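Local coordinates for protein alpha-galactosidase 1 (PDB 3LRK) that hydrolyses terminal, non-reducing alpha-D-galactose residues from alpha-galactosides such as galactose oligosaccharides, galactomannans and galactolipids, at residues A[31-42]-A[64-74]. The protein carries 1 engineered substitution. Numbering follows the deposited sequence.
Sequences QMGWDNWNTFAC and MGYKYIILDDC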
loop_
_atom_site.group_PDB
_atom_site.type_symbol
_atom_site.label_atom_id
_atom_site.label_comp_id
_atom_site.label_asym_id
_atom_site.label_seq_id
_atom_site.Cartn_x
_atom_site.Cartn_y
_atom_site.Cartn_z
ATOM N N GLN A 31 -11.878 -20.984 -21.641
ATOM C CA GLN A 31 -12.104 -22.432 -21.537
ATOM C C GLN A 31 -13.446 -22.743 -20.896
ATOM O O GLN A 31 -13.983 -21.940 -20.143
ATOM C CB GLN A 31 -10.954 -23.144 -20.800
ATOM C CG GLN A 31 -10.845 -22.864 -19.304
ATOM C CD GLN A 31 -10.009 -21.634 -18.977
ATOM O OE1 GLN A 31 -9.999 -20.648 -19.733
ATOM N NE2 GLN A 31 -9.297 -21.686 -17.842
ATOM N N MET A 32 -13.992 -23.911 -21.229
ATOM C CA MET A 32 -15.206 -24.406 -20.599
ATOM C C MET A 32 -14.971 -25.852 -20.188
ATOM O O MET A 32 -14.278 -26.595 -20.884
ATOM C CB MET A 32 -16.404 -24.350 -21.563
ATOM C CG MET A 32 -16.837 -22.954 -21.988
ATOM S SD MET A 32 -17.948 -22.992 -23.431
ATOM C CE MET A 32 -19.422 -23.676 -22.664
ATOM N N GLY A 33 -15.555 -26.244 -19.063
ATOM C CA GLY A 33 -15.401 -27.601 -18.585
ATOM C C GLY A 33 -15.985 -27.833 -17.212
ATOM O O GLY A 33 -17.001 -27.252 -16.860
ATOM N N TRP A 34 -15.317 -28.678 -16.440
ATOM C CA TRP A 34 -15.773 -29.072 -15.117
ATOM C C TRP A 34 -14.569 -29.442 -14.249
ATOM O O TRP A 34 -13.575 -29.984 -14.740
ATOM C CB TRP A 34 -16.740 -30.259 -15.246
ATOM C CG TRP A 34 -17.132 -30.937 -13.943
ATOM C CD1 TRP A 34 -18.173 -30.599 -13.123
ATOM C CD2 TRP A 34 -16.507 -32.080 -13.347
ATOM N NE1 TRP A 34 -18.224 -31.450 -12.042
ATOM C CE2 TRP A 34 -17.217 -32.371 -12.155
ATOM C CE3 TRP A 34 -15.413 -32.889 -13.698
ATOM C CZ2 TRP A 34 -16.867 -33.432 -11.311
ATOM C CZ3 TRP A 34 -15.066 -33.949 -12.850
ATOM C CH2 TRP A 34 -15.797 -34.207 -11.675
ATOM N N ASP A 35 -14.679 -29.150 -12.956
ATOM C CA ASP A 35 -13.649 -29.475 -11.974
ATOM C C ASP A 35 -14.356 -30.160 -10.792
ATOM O O ASP A 35 -15.429 -29.722 -10.367
ATOM C CB ASP A 35 -12.924 -28.180 -11.547
ATOM C CG ASP A 35 -11.777 -28.415 -10.563
ATOM O OD1 ASP A 35 -11.989 -29.065 -9.507
ATOM O OD2 ASP A 35 -10.652 -27.903 -10.830
ATOM N N ASN A 36 -13.752 -31.222 -10.275
ATOM C CA ASN A 36 -14.370 -32.058 -9.235
ATOM C C ASN A 36 -14.354 -31.489 -7.815
ATOM O O ASN A 36 -14.991 -32.049 -6.913
ATOM C CB ASN A 36 -13.690 -33.428 -9.210
ATOM C CG ASN A 36 -12.250 -33.350 -8.724
ATOM O OD1 ASN A 36 -11.970 -33.382 -7.516
ATOM N ND2 ASN A 36 -11.333 -33.239 -9.657
ATOM N N TRP A 37 -13.622 -30.395 -7.606
ATOM C CA TRP A 37 -13.343 -29.935 -6.245
ATOM C C TRP A 37 -14.588 -29.576 -5.417
ATOM O O TRP A 37 -14.809 -30.170 -4.353
ATOM C CB TRP A 37 -12.326 -28.782 -6.207
ATOM C CG TRP A 37 -11.953 -28.492 -4.792
ATOM C CD1 TRP A 37 -12.398 -27.466 -4.015
ATOM C CD2 TRP A 37 -11.112 -29.298 -3.958
ATOM N NE1 TRP A 37 -11.859 -27.563 -2.745
ATOM C CE2 TRP A 37 -11.069 -28.681 -2.686
ATOM C CE3 TRP A 37 -10.373 -30.474 -4.169
ATOM C CZ2 TRP A 37 -10.321 -29.204 -1.626
ATOM C CZ3 TRP A 37 -9.623 -30.992 -3.111
ATOM C CH2 TRP A 37 -9.611 -30.359 -1.857
ATOM N N ASN A 38 -15.385 -28.615 -5.895
ATOM C CA ASN A 38 -16.526 -28.102 -5.114
ATOM C C ASN A 38 -17.369 -29.200 -4.478
ATOM O O ASN A 38 -17.865 -29.033 -3.366
ATOM C CB ASN A 38 -17.422 -27.174 -5.940
ATOM C CG ASN A 38 -16.794 -25.799 -6.182
ATOM O OD1 ASN A 38 -15.824 -25.410 -5.519
ATOM N ND2 ASN A 38 -17.351 -25.059 -7.139
ATOM N N THR A 39 -17.492 -30.332 -5.165
ATOM C CA THR A 39 -18.454 -31.355 -4.768
ATOM C C THR A 39 -17.834 -32.680 -4.322
ATOM O O THR A 39 -18.517 -33.487 -3.678
ATOM C CB THR A 39 -19.558 -31.568 -5.864
ATOM O OG1 THR A 39 -18.966 -31.992 -7.102
ATOM C CG2 THR A 39 -20.342 -30.270 -6.102
ATOM N N PHE A 40 -16.550 -32.895 -4.624
ATOM C CA PHE A 40 -15.858 -34.144 -4.251
ATOM C C PHE A 40 -14.581 -34.008 -3.400
ATOM O O PHE A 40 -14.109 -34.992 -2.824
ATOM C CB PHE A 40 -15.578 -34.995 -5.489
ATOM C CG PHE A 40 -16.821 -35.448 -6.195
ATOM C CD1 PHE A 40 -17.377 -34.680 -7.219
ATOM C CD2 PHE A 40 -17.459 -36.633 -5.816
ATOM C CE1 PHE A 40 -18.549 -35.087 -7.871
ATOM C CE2 PHE A 40 -18.626 -37.053 -6.460
ATOM C CZ PHE A 40 -19.174 -36.274 -7.490
ATOM N N ALA A 41 -14.032 -32.794 -3.325
ATOM C CA ALA A 41 -12.782 -32.536 -2.597
ATOM C C ALA A 41 -11.708 -33.597 -2.918
ATOM O O ALA A 41 -11.510 -33.910 -4.092
ATOM C CB ALA A 41 -13.040 -32.401 -1.090
ATOM N N CYS A 42 -11.035 -34.149 -1.903
ATOM C CA CYS A 42 -9.969 -35.147 -2.117
ATOM C C CYS A 42 -10.465 -36.533 -2.532
ATOM O O CYS A 42 -9.664 -37.392 -2.906
ATOM C CB CYS A 42 -9.065 -35.290 -0.878
ATOM S SG CYS A 42 -7.902 -33.916 -0.581
ATOM N N MET A 64 -21.748 -28.519 -26.045
ATOM C CA MET A 64 -21.945 -27.069 -25.909
ATOM C C MET A 64 -20.607 -26.350 -25.702
ATOM O O MET A 64 -20.524 -25.126 -25.810
ATOM C CB MET A 64 -22.909 -26.725 -24.769
ATOM C CG MET A 64 -24.320 -27.277 -24.939
ATOM S SD MET A 64 -25.575 -26.373 -24.008
ATOM C CE MET A 64 -25.642 -24.846 -24.953
ATOM N N GLY A 65 -19.569 -27.125 -25.405
ATOM C CA GLY A 65 -18.226 -26.587 -25.286
ATOM C C GLY A 65 -17.559 -26.934 -23.973
ATOM O O GLY A 65 -16.366 -26.693 -23.820
ATOM N N TYR A 66 -18.319 -27.503 -23.035
ATOM C CA TYR A 66 -17.775 -27.915 -21.724
ATOM C C TYR A 66 -16.914 -29.173 -21.866
ATOM O O TYR A 66 -17.343 -30.292 -21.542
ATOM C CB TYR A 66 -18.886 -28.158 -20.702
ATOM C CG TYR A 66 -19.736 -26.955 -20.333
ATOM C CD1 TYR A 66 -19.320 -26.039 -19.353
ATOM C CD2 TYR A 66 -20.978 -26.746 -20.937
ATOM C CE1 TYR A 66 -20.134 -24.934 -18.995
ATOM C CE2 TYR A 66 -21.785 -25.649 -20.591
ATOM C CZ TYR A 66 -21.361 -24.754 -19.624
ATOM O OH TYR A 66 -22.179 -23.692 -19.287
ATOM N N LYS A 67 -15.690 -28.978 -22.340
ATOM C CA LYS A 67 -14.869 -30.093 -22.824
ATOM C C LYS A 67 -13.656 -30.457 -21.981
ATOM O O LYS A 67 -13.102 -31.546 -22.140
ATOM C CB LYS A 67 -14.465 -29.856 -24.286
ATOM C CG LYS A 67 -15.605 -30.206 -25.249
ATOM C CD LYS A 67 -15.242 -29.973 -26.700
ATOM C CE LYS A 67 -16.379 -30.412 -27.600
ATOM N NZ LYS A 67 -15.970 -30.351 -29.046
ATOM N N TYR A 68 -13.240 -29.547 -21.103
ATOM C CA TYR A 68 -12.141 -29.831 -20.181
ATOM C C TYR A 68 -12.667 -30.509 -18.915
ATOM O O TYR A 68 -13.463 -29.925 -18.173
ATOM C CB TYR A 68 -11.367 -28.549 -19.827
ATOM C CG TYR A 68 -10.469 -28.053 -20.930
ATOM C CD1 TYR A 68 -9.259 -28.687 -21.208
ATOM C CD2 TYR A 68 -10.819 -26.939 -21.691
ATOM C CE1 TYR A 68 -8.422 -28.227 -22.229
ATOM C CE2 TYR A 68 -9.994 -26.472 -22.714
ATOM C CZ TYR A 68 -8.798 -27.117 -22.972
ATOM O OH TYR A 68 -7.987 -26.661 -23.978
ATOM N N ILE A 69 -12.256 -31.758 -18.719
ATOM C CA ILE A 69 -12.507 -32.505 -17.482
ATOM C C ILE A 69 -11.278 -32.331 -16.598
ATOM O O ILE A 69 -10.210 -32.935 -16.850
ATOM C CB ILE A 69 -12.775 -34.021 -17.762
ATOM C CG1 ILE A 69 -13.974 -34.198 -18.711
ATOM C CG2 ILE A 69 -12.966 -34.801 -16.445
ATOM C CD1 ILE A 69 -15.305 -33.575 -18.196
ATOM N N ILE A 70 -11.417 -31.481 -15.585
ATOM C CA ILE A 70 -10.267 -31.059 -14.789
ATOM C C ILE A 70 -10.235 -31.742 -13.427
ATOM O O ILE A 70 -11.050 -31.453 -12.550
ATOM C CB ILE A 70 -10.205 -29.519 -14.603
ATOM C CG1 ILE A 70 -10.316 -28.792 -15.948
ATOM C CG2 ILE A 70 -8.912 -29.122 -13.869
ATOM C CD1 ILE A 70 -10.864 -27.355 -15.825
ATOM N N LEU A 71 -9.280 -32.651 -13.281
ATOM C CA LEU A 71 -9.002 -33.331 -12.027
ATOM C C LEU A 71 -8.198 -32.364 -11.165
ATOM O O LEU A 71 -7.152 -31.867 -11.598
ATOM C CB LEU A 71 -8.194 -34.604 -12.280
ATOM C CG LEU A 71 -7.669 -35.394 -11.066
ATOM C CD1 LEU A 71 -8.798 -36.033 -10.271
ATOM C CD2 LEU A 71 -6.656 -36.427 -11.500
ATOM N N ASP A 72 -8.691 -32.110 -9.957
ATOM C CA ASP A 72 -8.081 -31.138 -9.046
ATOM C C ASP A 72 -7.066 -31.821 -8.109
ATOM O O ASP A 72 -6.370 -32.745 -8.522
ATOM C CB ASP A 72 -9.189 -30.383 -8.286
ATOM C CG ASP A 72 -8.794 -28.948 -7.922
ATOM O OD1 ASP A 72 -8.985 -28.028 -8.746
ATOM O OD2 ASP A 72 -8.303 -28.743 -6.794
ATOM N N ASP A 73 -6.974 -31.347 -6.866
ATOM C CA ASP A 73 -5.950 -31.748 -5.887
ATOM C C ASP A 73 -6.119 -33.212 -5.426
ATOM O O ASP A 73 -7.091 -33.872 -5.794
ATOM C CB ASP A 73 -6.053 -30.796 -4.680
ATOM C CG ASP A 73 -4.729 -30.604 -3.915
ATOM O OD1 ASP A 73 -3.774 -31.413 -4.024
ATOM O OD2 ASP A 73 -4.654 -29.596 -3.182
ATOM N N CYS A 74 -5.163 -33.700 -4.624
ATOM C CA CYS A 74 -5.252 -34.994 -3.901
ATOM C C CYS A 74 -5.194 -36.255 -4.766
ATOM O O CYS A 74 -5.768 -37.301 -4.409
ATOM C CB CYS A 74 -6.503 -35.053 -3.013
ATOM S SG CYS A 74 -7.077 -33.470 -2.396
HETATM O O HOH W 1 -9.512 -33.079 -5.921
#
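The methyl CE of M32 sits over the centre of one face of the Y66 ring, 3.6 Å from its centroid and 8° off the ring normal; SD lies farther up the same normal, a Met-aromatic contact. At the other end, the W37 ring carries A41 CA over one face, offset toward the rim, and meets C74 SG at its edge, CZ3 to SG 3.6 Å. The W34 ring has N36 N over one face, offset toward the rim, and touches I69 CG2 edge-on through CE3, while its NE1 bonds A294 O. Strands 32-35 and 68-70 run parallel as neighbours in the (beta/alpha)8 barrel of GH27 enzymes, linked through helix 46-58 in a beta-alpha-beta crossover. W34 N donates to Y68 O (2.8 Å) and I70 N to W34 O (2.8 Å); M32 O takes Y68 N in its carbonyl plane and K67 N from above it. Beyond their C-terminal ends the chains reach the substrate pocket, where D72 and D73 bind substrate. D35, with CG anti to its N (chi1 -177°), caps the following helix through OD1 and W37 N, 2.8 Å apart, and brings OD2 to 2.7 Å from D72 OD1. The two carboxylates are turned 57° against each other, and K147 NZ forms a salt bridge with D72 OD1. The C42-C74 disulfide ties the loops together beside W37, and a water bridges A41 O and D73 O.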